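Local coordinates for GDP-perosamine synthase (Caulobacter crescentus, PDB 3BN1), which catalyses the pyridoxal phosphate-dependent transfer of an amino group from L-glutamate to GDP-4-keto-6-deoxy-D-mannose, giving GDP-perosamine for O-antigen synthesis, at residues V24-D29 against G37-E42; K45-Y50 against G195-T200; H55-N60 against L211-G216; T64-A69 against A92-Y97; G261-K266 against L348-H353. All coordinates share one frame; numbering follows the deposited sequence.

Contacts 2 and 3 share the central sheet: their centres are about 12 Å apart, and strands 55-59 and 196-200 are neighbours in it, joined through Ile-57 and Ile-198. Helix 38-51 links contact 1 to contact 2, whose centres lie about 17 Å apart. Contact 4 packs against both sheet contacts through Leu-68, with its centre about 13 Å from that of contact 3. Contacts 1, 3 and 4 also meet the second subunit. The Tyr-97 side chain of contact 4 is about 9 Å from the bound 2-oxoglutarate. Contact 5 stands apart, its centre at least 28 Å from the others, with the Pro-351 side chain about 13 Å from the ligand.

Contact 1. Residues V24-D29 against G37-E42; sequences VLECMD and GRFIVE
Cys-27 and Phe-39 make the tight half of a helix-to-helix contact near the N-terminus of this aspartate-aminotransferase-like fold, and a salt-bridge network of Glu-26, Arg-38 and Glu-42 makes the looser outer half. The axes of the short segments 24-29 and 38-42 pass no nearer than 12.0 Å, so side chains have to span the gap. On the buried side Cys-27 SG lies 3.4 Å from Phe-39 CD2, meeting the ring obliquely in a sulfur-aromatic contact. Helix 236-247 closes in on the same ring through Asn-236 and Ala-240, and Tyr-23 brings a second ring against it.

Toward solvent the fit is polar and more open. Glu-26 sends CG anti to its own amide nitrogen (chi1 180°) and stays extended, which carries the carboxylate across to Arg-38. There Glu-26 OE1 forms a salt bridge of 2.9 Å with Arg-38 NH1. Carboxylate and guanidinium planes are turned 50° apart, so the two groups do not lie flat together as a two-pronged pair. Glu-26 OE1 also comes within 3.6 Å of Phe-39 CZ, where the charged half borders the aromatic one. Phe-39 CE1 in turn sits over one face of the guanidinium, near its rim. The network ends on the neighbouring helical turn: Arg-38 NE donates to Glu-42 OE1 over 2.7 Å at 158°, close to the guanidinium plane but from above the carboxylate plane.

Contact 2. Residues K45-Y50 against G195-T200; sequences KAFADY and GGMITT
A Met-aromatic contact between Phe-47 and Met-197 helps pack helix 38-51 onto one face of the mixed seven-stranded sheet at the heart of the fold, with Thr-199 adding a methyl to the patch. Met-197 and Thr-199 are two apart on strand 196-200 and both direct their side chains at the helix, while Ile-198 between them faces the other way, toward helix 62-72. Phe-47 reaches the strand with CG anti to the backbone nitrogen (chi1 -164°). Its ring is met by Met-197 CG, 3.7 Å from Phe-47 CD2, on an oblique approach. Beyond CG the methionine folds twice, at chi2 and chi3, and runs back alongside the phenylalanine, pointing the opposite way. That fold brings Met-197 CE back to within 3.9 Å of Phe-47 CB. The sulfur stands farther off, with Met-197 SD 5.2 Å from the centroid of the Phe-47 ring and 39° from its normal.

Thr-199 comes in from the rim: its CG2 lies in the ring plane, 3.7 Å from Phe-47 CE2, and the two side chains cross at about a right angle. The hydroxyl is used separately, OG1 being hydrogen-bonded to Gly-174 O. Phe-182 adds an edge-to-face ring contact with Phe-47, and Leu-246 of helix 236-247 touches it. Carbon and sulfur do the holding: helix and strand are joined by dispersion and shape, while the threonine's polar end is satisfied by a backbone carbonyl.

Contact 3. Residues H55-N60 against L211-G216; sequences HAIACN and LLRGQG. With ACT (acetate ion), chain E.
Arg-213 supplies the hydrogen bond that ties Ala-58 to the end of helix 203-213. Its NH1 donates to Ala-58 O over 2.9 Å at 159°, and the acceptor lies close to the guanidinium plane. The proton arrives on a lone pair of the carbonyl, in its plane, with a C=O...donor angle of 128°. The arginine chain runs straight as far as CD and then bends at chi3, which brings the guanidinium up to Ala-58 O.

The ionic part involves Glu-44. Its OE2 makes a salt bridge with Arg-213 NH1 and accepts from Ala-58 N, so one carboxylate oxygen serves two donors that stand only 3.3 Å apart, Ala-58 N and Arg-213 NH1.

Strand 55-59 is an outermost strand of the central sheet within this chain, and helix 203-213 packs beside it. Van der Waals contact is made by Ile-57 CG2, which sits over one face of the guanidinium, 3.5 Å from Arg-213 NH1, while Ile-57 CG1 takes the other direction. Ile-57 also touches Ala-206 and Met-209 of the helix.

Solvent-ion and subunit contacts belong to Gln-215, just past the helix end. Its NE2 donates to oxygen O of an acetate ion, probably from the crystallisation liquor, over 3.1 Å at 168°. The same NE2 is hydrogen-bonded to Thr-63 OG1 of the second subunit, and the Gln-215 side chain packs on Tyr-88 of that subunit.

Contact 4. Residues T64-A69 against A92-Y97; sequences TALHLA and ANSVTY
An edge-to-face pair of His-67 and Tyr-97 and a tight Leu-66 to Ser-94 contact join two helices of the alpha/beta core. Helix 90-98 is the connection of a beta-alpha-beta crossover between the adjacent parallel strands 80-84 and 101-105, and helix 62-72 lies against it. The axes of the two segments approach to 8.5 Å at a signed crossing angle of -42°. The backbones are nearest at His-67 and Ser-94, whose CA atoms stand 4.8 Å apart.

At this close crossing Ser-94 CB is 3.4 Å from Leu-66 CB, tighter than usual for two carbons. The Ser-94 hydroxyl sits between its own backbone nitrogen and carbonyl carbon, where OG bonds to Ser-91 O a turn back.

One step along, His-67 offers a ring face to Tyr-97. Tyr-97 CB hangs over it as a CH-pi contact, 3.8 Å from the centroid of the His-67 ring and 17° off the normal. The tyrosine ring then turns its edge to that face: Tyr-97 CD2 comes to 3.7 Å from His-67 CG, the centroids of the His-67 and Tyr-97 rings are 5.3 Å apart and the planes are inclined at 72°. Both rings are also held by their polar atoms. Tyr-97 OH is hydrogen-bonded to Gly-229 O of the second subunit, and His-67 ND1 to Tyr-232 OH. At the imidazole's other nitrogen, His-67 NE2, a water lies in the ring plane at 2.6 Å, and that water donates to Tyr-97 O over 3.0 Å.

Contact 5. Residues G261-K266 against L348-H353; sequences GWYEQK and LNLPTH
The flat group here is the ring of Tyr-263, and Pro-351 O lies at its edge, in the ring plane, 3.0 Å from Tyr-263 CE2. Leu-350 meets the same ring on the other flank of the phenol: its CD1 approaches obliquely, 3.9 Å from Tyr-263 CE1, the two side chains running at a slant to one another. Leu-350 CG points opposite its carbonyl carbon (chi1 -70°), which sets CD1 by Tyr-263 CE1. Tyr-290 stacks its ring on that of Tyr-263.

The phenol's own bond is short. Tyr-263 OH donates to Pro-351 O over 2.6 Å, coming in on a lone pair in the carbonyl plane with a C=O...donor angle of 130°. Around the hydroxyl oxygen the chain wraps closely, with Leu-350 CB at 3.6 Å from Tyr-263 OH and Pro-351 CD at 3.5 Å from it. Proline has no amide proton to give, so the ring carbons of Pro-351 and the backbone carbonyl are what it brings to the tyrosine.

In the fold, this joins the last turns of the long helix 249-266 to the end of strand 347-350, an inner strand of the antiparallel sheet in the C-terminal part of the chain. Helix 358-371 lies against the tyrosine as well, through Ile-361 and Val-364. Strand 347-350 runs between 290-294 and 317-318; on the latter side Asn-349 pairs by its backbone with Arg-317, which lines the 2-oxoglutarate site.

Just past the strand, Thr-352 OG1 donates to Leu-350 O over 2.6 Å, tilted 30° from the carbonyl plane, and is also hydrogen-bonded to Tyr-290 N.

Contact 1. Residues V24-D29 against G37-E42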
# COMPACT_ATOMS: atom_id res chain seq x y z
N VAL A 24 8.39 -7.69 -16.94
CA VAL A 24 7.48 -6.58 -16.93
C VAL A 24 6.78 -6.37 -18.27
O VAL A 24 5.55 -6.21 -18.35
CB VAL A 24 8.22 -5.30 -16.48
CG1 VAL A 24 7.29 -4.14 -16.79
CG2 VAL A 24 8.49 -5.44 -14.95
N LEU A 25 7.58 -6.37 -19.34
CA LEU A 25 7.01 -6.20 -20.69
C LEU A 25 5.92 -7.27 -20.92
O LEU A 25 4.90 -7.05 -21.60
CB LEU A 25 8.13 -6.34 -21.72
CG LEU A 25 8.82 -5.00 -21.98
CD1 LEU A 25 9.85 -5.18 -23.09
CD2 LEU A 25 7.85 -3.79 -22.29
N GLU A 26 6.14 -8.46 -20.38
CA GLU A 26 5.12 -9.50 -20.54
C GLU A 26 3.84 -9.09 -19.84
O GLU A 26 2.73 -9.35 -20.36
CB GLU A 26 5.61 -10.84 -19.98
CG GLU A 26 4.54 -11.94 -20.14
CD GLU A 26 4.86 -13.19 -19.33
OE1 GLU A 26 6.06 -13.57 -19.31
OE2 GLU A 26 3.92 -13.74 -18.68
N CYS A 27 3.96 -8.46 -18.66
CA CYS A 27 2.73 -8.09 -17.95
C CYS A 27 2.04 -7.05 -18.80
O CYS A 27 0.83 -7.03 -18.86
CB CYS A 27 2.94 -7.45 -16.57
SG CYS A 27 3.79 -8.45 -15.34
N MET A 28 2.80 -6.14 -19.37
CA MET A 28 2.17 -5.10 -20.14
C MET A 28 1.51 -5.71 -21.40
O MET A 28 0.46 -5.25 -21.91
CB MET A 28 3.27 -4.14 -20.69
CG MET A 28 4.09 -3.31 -19.73
SD MET A 28 2.98 -2.38 -18.55
CE MET A 28 2.42 -1.09 -19.71
N ASP A 29 2.23 -6.62 -22.02
CA ASP A 29 1.77 -7.16 -23.31
C ASP A 29 0.58 -8.06 -23.14
O ASP A 29 -0.22 -8.19 -24.05
CB ASP A 29 2.92 -7.88 -24.02
CG ASP A 29 3.88 -6.91 -24.68
OD1 ASP A 29 3.42 -5.77 -24.94
OD2 ASP A 29 5.06 -7.26 -24.91
N GLY A 37 -2.18 -12.37 -11.12
CA GLY A 37 -1.32 -12.89 -12.20
C GLY A 37 -0.19 -13.89 -11.84
O GLY A 37 0.15 -14.08 -10.67
N ARG A 38 0.41 -14.49 -12.87
CA ARG A 38 1.48 -15.49 -12.75
C ARG A 38 2.66 -15.08 -11.86
O ARG A 38 3.13 -15.83 -10.99
CB ARG A 38 2.03 -15.92 -14.14
CG ARG A 38 3.48 -15.41 -14.49
CD ARG A 38 4.22 -15.88 -15.81
NE ARG A 38 5.66 -16.04 -15.55
CZ ARG A 38 6.65 -16.07 -16.45
NH1 ARG A 38 6.37 -15.97 -17.74
NH2 ARG A 38 7.93 -16.19 -16.08
N PHE A 39 3.21 -13.91 -12.14
CA PHE A 39 4.39 -13.50 -11.38
C PHE A 39 4.17 -13.50 -9.87
O PHE A 39 5.05 -13.91 -9.10
CB PHE A 39 4.86 -12.16 -11.92
CG PHE A 39 5.37 -12.25 -13.34
CD1 PHE A 39 6.48 -13.04 -13.67
CD2 PHE A 39 4.79 -11.52 -14.35
CE1 PHE A 39 6.99 -13.08 -14.95
CE2 PHE A 39 5.29 -11.56 -15.64
CZ PHE A 39 6.38 -12.35 -15.94
N ILE A 40 3.00 -13.02 -9.44
CA ILE A 40 2.71 -13.00 -8.00
C ILE A 40 2.88 -14.41 -7.36
O ILE A 40 3.61 -14.64 -6.36
CB ILE A 40 1.32 -12.32 -7.70
CG1 ILE A 40 1.17 -11.03 -8.49
CG2 ILE A 40 1.20 -12.05 -6.22
CD1 ILE A 40 -0.10 -10.23 -8.17
N VAL A 41 2.19 -15.37 -7.95
CA VAL A 41 2.27 -16.71 -7.41
C VAL A 41 3.72 -17.27 -7.57
O VAL A 41 4.23 -17.97 -6.69
CB VAL A 41 1.20 -17.56 -8.14
CG1 VAL A 41 1.63 -17.81 -9.58
CG2 VAL A 41 0.85 -18.82 -7.36
N GLU A 42 4.34 -17.00 -8.72
CA GLU A 42 5.70 -17.50 -8.95
C GLU A 42 6.70 -16.90 -7.98
O GLU A 42 7.52 -17.60 -7.39
CB GLU A 42 6.19 -17.27 -10.37
CG GLU A 42 5.43 -18.09 -11.38
CD GLU A 42 6.04 -18.00 -12.77
OE1 GLU A 42 6.54 -16.91 -13.11
OE2 GLU A 42 6.01 -19.01 -13.50

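Contact 2. Residues K45-Y50 against G195-T200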
# COMPACT_ATOMS: atom_id res chain seq x y z
N LYS A 45 6.14 -18.26 -4.60
CA LYS A 45 6.65 -19.61 -4.59
C LYS A 45 8.16 -19.65 -4.42
O LYS A 45 8.71 -20.32 -3.55
CB LYS A 45 6.28 -20.29 -5.90
CG LYS A 45 5.80 -21.72 -5.73
CD LYS A 45 6.48 -22.67 -6.72
CE LYS A 45 7.83 -23.20 -6.22
NZ LYS A 45 7.92 -24.70 -6.17
N ALA A 46 8.85 -19.02 -5.36
CA ALA A 46 10.31 -18.99 -5.33
C ALA A 46 10.82 -18.41 -4.02
O ALA A 46 11.90 -18.74 -3.54
CB ALA A 46 10.79 -18.08 -6.46
N PHE A 47 10.09 -17.44 -3.48
CA PHE A 47 10.62 -16.76 -2.30
C PHE A 47 10.52 -17.60 -1.09
O PHE A 47 11.37 -17.60 -0.22
CB PHE A 47 9.90 -15.41 -2.06
CG PHE A 47 10.65 -14.50 -1.11
CD1 PHE A 47 11.74 -13.77 -1.58
CD2 PHE A 47 10.40 -14.53 0.26
CE1 PHE A 47 12.52 -13.01 -0.72
CE2 PHE A 47 11.17 -13.75 1.13
CZ PHE A 47 12.22 -12.95 0.63
N ALA A 48 9.41 -18.30 -1.01
CA ALA A 48 9.17 -19.19 0.10
C ALA A 48 10.24 -20.30 0.10
O ALA A 48 10.74 -20.71 1.15
CB ALA A 48 7.78 -19.78 -0.06
N ASP A 49 10.55 -20.80 -1.09
CA ASP A 49 11.60 -21.81 -1.24
C ASP A 49 12.95 -21.19 -0.89
O ASP A 49 13.78 -21.81 -0.24
CB ASP A 49 11.72 -22.31 -2.71
CG ASP A 49 10.43 -22.91 -3.25
OD1 ASP A 49 9.57 -23.38 -2.46
OD2 ASP A 49 10.31 -22.94 -4.49
N TYR A 50 13.22 -19.98 -1.34
CA TYR A 50 14.53 -19.42 -1.03
C TYR A 50 14.72 -19.28 0.45
O TYR A 50 15.79 -19.58 0.98
CB TYR A 50 14.69 -18.11 -1.74
CG TYR A 50 16.03 -17.49 -1.50
CD1 TYR A 50 17.19 -18.04 -2.02
CD2 TYR A 50 16.14 -16.37 -0.68
CE1 TYR A 50 18.44 -17.41 -1.80
CE2 TYR A 50 17.36 -15.73 -0.48
CZ TYR A 50 18.51 -16.27 -1.03
OH TYR A 50 19.73 -15.67 -0.78
N GLY A 195 7.67 -2.84 -2.52
CA GLY A 195 7.14 -4.17 -2.45
C GLY A 195 7.53 -4.74 -1.11
O GLY A 195 8.41 -4.18 -0.46
N GLY A 196 6.88 -5.81 -0.68
CA GLY A 196 7.19 -6.39 0.63
C GLY A 196 6.77 -7.89 0.60
O GLY A 196 6.09 -8.38 -0.32
N MET A 197 7.13 -8.63 1.62
CA MET A 197 6.68 -9.99 1.63
C MET A 197 6.61 -10.44 3.09
O MET A 197 7.39 -10.00 3.94
CB MET A 197 7.74 -10.83 0.91
CG MET A 197 7.43 -12.36 0.87
SD MET A 197 6.38 -12.62 -0.61
CE MET A 197 7.40 -12.36 -2.01
N ILE A 198 5.68 -11.35 3.38
CA ILE A 198 5.65 -12.00 4.72
C ILE A 198 5.95 -13.48 4.51
O ILE A 198 5.37 -14.11 3.60
CB ILE A 198 4.25 -11.93 5.42
CG1 ILE A 198 3.74 -10.49 5.42
CG2 ILE A 198 4.28 -12.56 6.85
CD1 ILE A 198 2.28 -10.40 5.82
N THR A 199 6.76 -14.07 5.40
CA THR A 199 7.06 -15.49 5.35
C THR A 199 6.61 -16.15 6.65
O THR A 199 6.58 -15.53 7.71
CB THR A 199 8.53 -15.79 5.06
OG1 THR A 199 9.33 -15.17 6.06
CG2 THR A 199 8.96 -15.31 3.68
N THR A 200 6.10 -17.37 6.50
CA THR A 200 5.62 -18.13 7.62
C THR A 200 5.44 -19.59 7.32
O THR A 200 5.29 -20.00 6.18
CB THR A 200 4.33 -17.56 8.22
OG1 THR A 200 4.10 -18.19 9.49
CG2 THR A 200 3.09 -17.87 7.31

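Contact 3. Residues H55-N60 against L211-G216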
# COMPACT_ATOMS: atom_id res chain seq x y z
N HIS A 55 5.11 -20.73 3.39
CA HIS A 55 4.34 -19.67 2.75
C HIS A 55 5.05 -18.37 2.59
O HIS A 55 5.82 -17.97 3.46
CB HIS A 55 3.11 -19.39 3.58
CG HIS A 55 2.41 -20.62 4.06
ND1 HIS A 55 1.55 -21.35 3.27
CD2 HIS A 55 2.41 -21.23 5.28
CE1 HIS A 55 1.10 -22.39 3.95
NE2 HIS A 55 1.58 -22.31 5.18
N ALA A 56 4.67 -17.66 1.55
CA ALA A 56 5.16 -16.29 1.38
C ALA A 56 4.00 -15.49 0.79
O ALA A 56 3.33 -15.91 -0.18
CB ALA A 56 6.37 -16.23 0.53
N ILE A 57 3.71 -14.38 1.45
CA ILE A 57 2.61 -13.47 1.11
C ILE A 57 3.13 -12.12 0.66
O ILE A 57 3.66 -11.35 1.47
CB ILE A 57 1.66 -13.32 2.36
CG1 ILE A 57 1.03 -14.65 2.83
CG2 ILE A 57 0.47 -12.37 2.02
CD1 ILE A 57 1.87 -15.54 3.82
N ALA A 58 3.04 -11.86 -0.65
CA ALA A 58 3.52 -10.66 -1.30
C ALA A 58 2.60 -9.49 -0.97
O ALA A 58 1.38 -9.57 -1.08
CB ALA A 58 3.54 -10.87 -2.78
N CYS A 59 3.19 -8.38 -0.58
CA CYS A 59 2.43 -7.17 -0.15
C CYS A 59 2.95 -5.96 -0.91
O CYS A 59 4.02 -6.00 -1.54
CB CYS A 59 2.85 -6.96 1.32
SG CYS A 59 2.29 -8.30 2.43
N ASN A 60 2.25 -4.85 -0.79
CA ASN A 60 2.72 -3.70 -1.51
C ASN A 60 3.93 -2.95 -0.98
O ASN A 60 4.51 -2.14 -1.69
CB ASN A 60 1.57 -2.78 -1.91
CG ASN A 60 0.68 -2.39 -0.74
OD1 ASN A 60 -0.26 -1.62 -0.91
ND2 ASN A 60 0.95 -2.94 0.43
N LEU A 211 -6.29 -13.34 3.76
CA LEU A 211 -7.63 -12.78 3.96
C LEU A 211 -7.58 -11.24 4.12
O LEU A 211 -8.31 -10.49 3.44
CB LEU A 211 -8.27 -13.40 5.21
CG LEU A 211 -9.73 -12.90 5.36
CD1 LEU A 211 -10.66 -13.22 4.21
CD2 LEU A 211 -10.24 -13.52 6.65
N LEU A 212 -6.74 -10.79 5.05
CA LEU A 212 -6.60 -9.33 5.31
C LEU A 212 -5.98 -8.55 4.17
O LEU A 212 -6.37 -7.42 3.88
CB LEU A 212 -5.71 -9.11 6.52
CG LEU A 212 -6.32 -9.57 7.86
CD1 LEU A 212 -5.21 -9.80 8.91
CD2 LEU A 212 -7.36 -8.50 8.38
N ARG A 213 -5.01 -9.15 3.52
CA ARG A 213 -4.32 -8.51 2.40
C ARG A 213 -5.31 -8.14 1.31
O ARG A 213 -5.18 -7.08 0.69
CB ARG A 213 -3.28 -9.47 1.81
CG ARG A 213 -2.49 -8.80 0.66
CD ARG A 213 -1.49 -9.75 0.03
NE ARG A 213 -2.16 -10.89 -0.58
CZ ARG A 213 -1.53 -11.88 -1.23
NH1 ARG A 213 -0.19 -11.93 -1.43
NH2 ARG A 213 -2.27 -12.88 -1.69
N GLY A 214 -6.24 -9.05 1.06
CA GLY A 214 -7.24 -8.92 -0.01
C GLY A 214 -8.56 -8.32 0.42
O GLY A 214 -9.64 -8.84 0.08
N GLN A 215 -8.43 -7.15 1.07
CA GLN A 215 -9.57 -6.35 1.52
C GLN A 215 -10.50 -7.11 2.43
O GLN A 215 -11.62 -6.69 2.58
CB GLN A 215 -10.36 -5.77 0.37
CG GLN A 215 -9.53 -4.82 -0.53
CD GLN A 215 -9.56 -3.38 -0.09
OE1 GLN A 215 -9.69 -3.12 1.10
NE2 GLN A 215 -9.63 -2.44 -1.05
N GLY A 216 -10.05 -8.19 3.08
CA GLY A 216 -10.96 -8.89 4.01
C GLY A 216 -12.11 -9.67 3.27
O GLY A 216 -13.07 -10.09 3.91
C ACT E . -10.57 -3.91 -4.56
O ACT E . -9.71 -3.13 -4.05
OXT ACT E . -10.52 -5.24 -4.34
CH3 ACT E . -11.69 -3.35 -5.40

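Contact 4. Residues T64-A69 against A92-Y97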
# COMPACT_ATOMS: atom_id res chain seq x y z
N THR A 64 3.66 -2.21 5.18
CA THR A 64 2.31 -2.77 5.26
C THR A 64 2.39 -4.28 5.60
O THR A 64 1.49 -4.82 6.24
CB THR A 64 1.57 -2.52 3.94
OG1 THR A 64 2.32 -3.07 2.86
CG2 THR A 64 1.41 -0.99 3.69
N ALA A 65 3.49 -4.90 5.19
CA ALA A 65 3.84 -6.27 5.47
C ALA A 65 3.85 -6.37 6.99
O ALA A 65 3.19 -7.24 7.58
CB ALA A 65 5.26 -6.55 4.93
N LEU A 66 4.63 -5.51 7.64
CA LEU A 66 4.64 -5.58 9.08
C LEU A 66 3.25 -5.43 9.69
O LEU A 66 2.84 -6.21 10.54
CB LEU A 66 5.54 -4.47 9.59
CG LEU A 66 7.02 -4.84 9.50
CD1 LEU A 66 7.95 -3.57 9.75
CD2 LEU A 66 7.35 -5.97 10.48
N HIS A 67 2.55 -4.38 9.30
CA HIS A 67 1.20 -4.14 9.80
C HIS A 67 0.35 -5.39 9.59
O HIS A 67 -0.29 -5.89 10.52
CB HIS A 67 0.51 -2.87 9.15
CG HIS A 67 -0.86 -2.55 9.70
ND1 HIS A 67 -1.82 -1.85 8.98
CD2 HIS A 67 -1.41 -2.79 10.92
CE1 HIS A 67 -2.91 -1.72 9.73
NE2 HIS A 67 -2.69 -2.28 10.91
N LEU A 68 0.34 -5.88 8.35
CA LEU A 68 -0.45 -7.03 8.06
C LEU A 68 -0.11 -8.22 8.98
O LEU A 68 -0.99 -8.88 9.55
CB LEU A 68 -0.25 -7.44 6.59
CG LEU A 68 -1.02 -8.68 6.13
CD1 LEU A 68 -2.54 -8.42 6.27
CD2 LEU A 68 -0.66 -8.88 4.67
N ALA A 69 1.18 -8.56 9.10
CA ALA A 69 1.52 -9.73 9.92
C ALA A 69 1.08 -9.56 11.40
O ALA A 69 0.62 -10.50 12.07
CB ALA A 69 3.04 -9.95 9.82
N ALA A 92 8.32 0.27 14.57
CA ALA A 92 7.49 0.71 15.70
C ALA A 92 6.16 1.15 15.19
O ALA A 92 5.16 0.91 15.86
CB ALA A 92 8.18 1.89 16.44
N ASN A 93 6.13 1.85 14.05
CA ASN A 93 4.85 2.37 13.54
C ASN A 93 3.86 1.28 13.31
O ASN A 93 2.65 1.39 13.58
CB ASN A 93 4.96 3.19 12.22
CG ASN A 93 5.65 4.55 12.45
OD1 ASN A 93 5.74 5.04 13.59
ND2 ASN A 93 6.10 5.17 11.36
N SER A 94 4.39 0.16 12.80
CA SER A 94 3.55 -1.00 12.52
C SER A 94 2.74 -1.47 13.76
O SER A 94 1.57 -1.83 13.67
CB SER A 94 4.37 -2.13 11.82
OG SER A 94 5.26 -2.82 12.70
N VAL A 95 3.36 -1.38 14.94
CA VAL A 95 2.72 -1.79 16.19
C VAL A 95 1.70 -0.71 16.55
O VAL A 95 0.54 -0.96 16.90
CB VAL A 95 3.80 -1.92 17.31
CG1 VAL A 95 3.26 -2.09 18.74
CG2 VAL A 95 4.83 -2.98 16.91
N THR A 96 2.16 0.51 16.33
CA THR A 96 1.32 1.62 16.59
C THR A 96 0.05 1.50 15.82
O THR A 96 -0.99 1.80 16.35
CB THR A 96 2.02 2.91 16.23
OG1 THR A 96 2.98 3.15 17.26
CG2 THR A 96 1.04 4.11 16.30
N TYR A 97 0.15 1.10 14.55
CA TYR A 97 -1.05 1.03 13.76
C TYR A 97 -2.02 0.00 14.34
O TYR A 97 -3.24 0.08 14.09
CB TYR A 97 -0.76 0.55 12.36
CG TYR A 97 0.22 1.30 11.52
CD1 TYR A 97 0.47 2.65 11.68
CD2 TYR A 97 0.94 0.62 10.54
CE1 TYR A 97 1.44 3.33 10.87
CE2 TYR A 97 1.86 1.26 9.75
CZ TYR A 97 2.06 2.63 9.86
OH TYR A 97 2.95 3.27 9.02
O HOH W 1 -4.66 -2.09 12.55

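Contact 5. Residues G261-K266 against L348-H353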
# COMPACT_ATOMS: atom_id res chain seq x y z
N GLY A 261 34.37 -7.13 0.69
CA GLY A 261 35.75 -7.58 0.82
C GLY A 261 36.78 -6.50 0.57
O GLY A 261 37.84 -6.44 1.20
N TRP A 262 36.43 -5.60 -0.33
CA TRP A 262 37.31 -4.48 -0.68
C TRP A 262 37.44 -3.57 0.53
O TRP A 262 38.54 -3.14 0.87
CB TRP A 262 36.72 -3.77 -1.88
CG TRP A 262 36.99 -4.52 -3.10
CD1 TRP A 262 38.07 -5.35 -3.33
CD2 TRP A 262 36.19 -4.53 -4.31
NE1 TRP A 262 37.94 -5.91 -4.59
CE2 TRP A 262 36.81 -5.43 -5.21
CE3 TRP A 262 35.01 -3.86 -4.70
CZ2 TRP A 262 36.33 -5.63 -6.53
CZ3 TRP A 262 34.52 -4.08 -6.02
CH2 TRP A 262 35.19 -4.99 -6.90
N TYR A 263 36.31 -3.35 1.19
CA TYR A 263 36.27 -2.55 2.43
C TYR A 263 37.16 -3.14 3.50
O TYR A 263 37.91 -2.40 4.14
CB TYR A 263 34.83 -2.37 2.96
CG TYR A 263 34.01 -1.21 2.38
CD1 TYR A 263 34.48 0.09 2.40
CD2 TYR A 263 32.76 -1.43 1.86
CE1 TYR A 263 33.72 1.14 1.86
CE2 TYR A 263 31.98 -0.40 1.31
CZ TYR A 263 32.44 0.89 1.32
OH TYR A 263 31.66 1.94 0.83
N GLU A 264 37.09 -4.46 3.67
CA GLU A 264 37.81 -5.17 4.74
C GLU A 264 39.30 -5.04 4.55
O GLU A 264 40.04 -4.87 5.50
CB GLU A 264 37.38 -6.64 4.82
CG GLU A 264 36.15 -6.84 5.71
CD GLU A 264 36.35 -6.29 7.13
OE1 GLU A 264 37.39 -6.66 7.73
OE2 GLU A 264 35.49 -5.51 7.63
N GLN A 265 39.68 -5.09 3.28
CA GLN A 265 41.07 -5.00 2.90
C GLN A 265 41.60 -3.57 2.95
O GLN A 265 42.69 -3.27 3.45
CB GLN A 265 41.24 -5.54 1.47
CG GLN A 265 42.70 -5.51 0.94
CD GLN A 265 42.81 -5.34 -0.59
OE1 GLN A 265 42.04 -5.92 -1.35
NE2 GLN A 265 43.80 -4.56 -1.02
N LYS A 266 40.80 -2.65 2.44
CA LYS A 266 41.32 -1.31 2.36
C LYS A 266 41.19 -0.41 3.57
O LYS A 266 41.90 0.62 3.67
CB LYS A 266 40.81 -0.68 1.05
CG LYS A 266 40.84 -1.64 -0.13
CD LYS A 266 39.96 -1.19 -1.31
CE LYS A 266 40.06 -2.17 -2.47
NZ LYS A 266 41.03 -1.60 -3.42
N LEU A 348 27.80 5.20 10.91
CA LEU A 348 27.77 5.71 9.53
C LEU A 348 27.60 4.60 8.52
O LEU A 348 28.44 3.72 8.43
CB LEU A 348 29.09 6.41 9.20
CG LEU A 348 29.23 6.96 7.75
CD1 LEU A 348 28.19 8.10 7.52
CD2 LEU A 348 30.69 7.47 7.50
N ASN A 349 26.56 4.64 7.69
CA ASN A 349 26.39 3.61 6.64
C ASN A 349 27.17 4.06 5.43
O ASN A 349 26.89 5.16 4.96
CB ASN A 349 24.92 3.57 6.19
CG ASN A 349 24.00 3.14 7.28
OD1 ASN A 349 22.94 3.74 7.52
ND2 ASN A 349 24.43 2.10 7.99
N LEU A 350 28.04 3.20 4.90
CA LEU A 350 28.86 3.58 3.74
C LEU A 350 28.28 2.95 2.45
O LEU A 350 27.59 1.95 2.53
CB LEU A 350 30.26 2.97 3.93
CG LEU A 350 31.14 3.57 5.03
CD1 LEU A 350 32.52 2.86 5.14
CD2 LEU A 350 31.20 5.05 4.70
N PRO A 351 28.57 3.49 1.26
CA PRO A 351 28.06 2.87 0.02
C PRO A 351 28.33 1.35 -0.04
O PRO A 351 29.46 0.85 0.14
CB PRO A 351 28.82 3.56 -1.10
CG PRO A 351 29.17 4.91 -0.52
CD PRO A 351 29.42 4.66 1.00
N THR A 352 27.25 0.64 -0.37
CA THR A 352 27.26 -0.82 -0.45
C THR A 352 26.15 -1.19 -1.39
O THR A 352 24.97 -1.05 -1.06
CB THR A 352 26.93 -1.44 0.94
OG1 THR A 352 27.36 -0.55 1.99
CG2 THR A 352 27.65 -2.75 1.10
N HIS A 353 26.53 -1.62 -2.57
CA HIS A 353 25.55 -2.04 -3.58
C HIS A 353 26.28 -2.77 -4.69
O HIS A 353 27.49 -2.61 -4.85
CB HIS A 353 24.56 -0.92 -4.08
CG HIS A 353 25.20 0.17 -4.89
ND1 HIS A 353 25.59 0.01 -6.20
CD2 HIS A 353 25.55 1.44 -4.55
CE1 HIS A 353 26.17 1.11 -6.63
NE2 HIS A 353 26.14 2.00 -5.65